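Local coordinates for protein Cd1 (Flavonifractor plautii, PDB 7D39) that binds flavin mononucleotide and probably acts as an ene-reductase that starts the breakdown of flavones and flavonols in gut bacteria, at residues A[277-280]-A[281-285]. Numbering follows the deposited sequence.
Sequences ENTG and KKIAN
Lys281 meets the preceding turn of helix 265-285 through both its backbone and its aliphatic chain. Its N donates to Glu277 O, and the N-H...O angle of 167° makes this a nearly straight i to i+4 bond. CG leaves beside the backbone N (chi1 -81°), which turns the otherwise extended chain back along the helix next to Asn278, the two side chains pointing the same way. The root of the chain comes nearest: Lys281 CB lies 3.5 Å from Asn278 O and CG 3.7 Å from Glu277 O. Farther out, Lys281 CD lies 3.9 Å from Asn278 OD1. Lys281 NZ is not hydrogen-bonded to that oxygen and stays 5.7 Å from Glu277 OE1, without a formed salt bridge.

Gly280 contributes backbone alone, its O accepting from Ala284 N at 3.2 Å with an N-H...O angle of 166°. Ala284 CB also approaches Gly280 O, at 3.8 Å. The bond from Lys282 N to Asn278 O is more bent. Thr279 O receives Ile283 N, while on the side-chain level Thr279 CG2 touches Ile283 CD1 at 4.0 Å, the two chains crossing at a slant. Thr279 OG1 bonds Ile275 O, one turn earlier.

Four successive i to i+4 bonds thus define a regular alpha-helical turn near the C-terminal end of helix 265-285; the centre of the contact lies about 28 Å from the centre of the chain. With four backbone bonds against a few methylene and methyl contacts, the chemistry implies cohesion chiefly from the backbone. The Lys281 amine and Glu277 carboxylate are near enough for a weak electrostatic attraction at most, probably damped by solvent, since both residues are exposed.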
loop_
_atom_site.group_PDB
_atom_site.type_symbol
_atom_site.label_atom_id
_atom_site.label_comp_id
_atom_site.label_asym_id
_atom_site.label_seq_id
_atom_site.Cartn_x
_atom_site.Cartn_y
_atom_site.Cartn_z
ATOM N N GLU A 277 -3.037 4.640 23.747
ATOM C CA GLU A 277 -3.391 4.082 25.049
ATOM C C GLU A 277 -2.531 2.867 25.376
ATOM O O GLU A 277 -2.005 2.747 26.486
ATOM C CB GLU A 277 -4.865 3.690 25.078
ATOM C CG GLU A 277 -5.856 4.825 25.048
ATOM C CD GLU A 277 -7.292 4.317 24.971
ATOM O OE1 GLU A 277 -7.487 3.140 24.581
ATOM O OE2 GLU A 277 -8.221 5.089 25.302
ATOM N N ASN A 278 -2.380 1.950 24.416
ATOM C CA ASN A 278 -1.663 0.710 24.686
ATOM C C ASN A 278 -0.167 0.943 24.834
ATOM O O ASN A 278 0.488 0.257 25.627
ATOM C CB ASN A 278 -1.973 -0.301 23.584
ATOM C CG ASN A 278 -3.403 -0.781 23.659
ATOM O OD1 ASN A 278 -3.923 -1.007 24.748
ATOM N ND2 ASN A 278 -4.060 -0.891 22.524
ATOM N N THR A 279 0.385 1.906 24.094
ATOM C CA THR A 279 1.771 2.308 24.296
ATOM C C THR A 279 1.977 2.874 25.692
ATOM O O THR A 279 2.977 2.575 26.352
ATOM C CB THR A 279 2.171 3.339 23.247
ATOM O OG1 THR A 279 2.121 2.738 21.956
ATOM C CG2 THR A 279 3.566 3.807 23.501
ATOM N N GLY A 280 1.035 3.693 26.160
ATOM C CA GLY A 280 1.128 4.208 27.518
ATOM C C GLY A 280 1.110 3.096 28.547
ATOM O O GLY A 280 1.929 3.071 29.466
ATOM N N LYS A 281 0.187 2.144 28.390
ATOM C CA LYS A 281 0.176 0.980 29.270
ATOM C C LYS A 281 1.523 0.277 29.261
ATOM O O LYS A 281 2.025 -0.136 30.314
ATOM C CB LYS A 281 -0.919 -0.001 28.848
ATOM C CG LYS A 281 -2.307 0.325 29.329
ATOM C CD LYS A 281 -3.368 -0.475 28.559
ATOM C CE LYS A 281 -4.782 -0.109 29.017
ATOM N NZ LYS A 281 -5.831 -0.880 28.301
ATOM N N LYS A 282 2.125 0.114 28.079
ATOM C CA LYS A 282 3.381 -0.630 28.012
ATOM C C LYS A 282 4.488 0.095 28.760
ATOM O O LYS A 282 5.259 -0.530 29.492
ATOM C CB LYS A 282 3.803 -0.871 26.557
ATOM C CG LYS A 282 5.061 -1.765 26.427
ATOM C CD LYS A 282 5.755 -1.526 25.111
ATOM C CE LYS A 282 6.615 -2.694 24.657
ATOM N NZ LYS A 282 7.125 -2.371 23.282
ATOM N N ILE A 283 4.604 1.408 28.562
ATOM C CA ILE A 283 5.659 2.167 29.225
ATOM C C ILE A 283 5.567 1.991 30.731
ATOM O O ILE A 283 6.581 1.800 31.412
ATOM C CB ILE A 283 5.578 3.650 28.820
ATOM C CG1 ILE A 283 6.049 3.829 27.381
ATOM C CG2 ILE A 283 6.376 4.520 29.791
ATOM C CD1 ILE A 283 5.545 5.094 26.748
ATOM N N ALA A 284 4.349 2.022 31.271
ATOM C CA ALA A 284 4.182 1.817 32.702
ATOM C C ALA A 284 4.510 0.380 33.088
ATOM O O ALA A 284 5.184 0.140 34.096
ATOM C CB ALA A 284 2.762 2.183 33.114
ATOM N N ASN A 285 4.053 -0.583 32.289
ATOM C CA ASN A 285 4.345 -1.986 32.564
ATOM C C ASN A 285 5.848 -2.270 32.553
ATOM O O ASN A 285 6.318 -3.140 33.289
ATOM C CB ASN A 285 3.607 -2.863 31.547
ATOM C CG ASN A 285 2.148 -3.113 31.935
ATOM O OD1 ASN A 285 1.810 -3.173 33.114
ATOM N ND2 ASN A 285 1.289 -3.273 30.942
#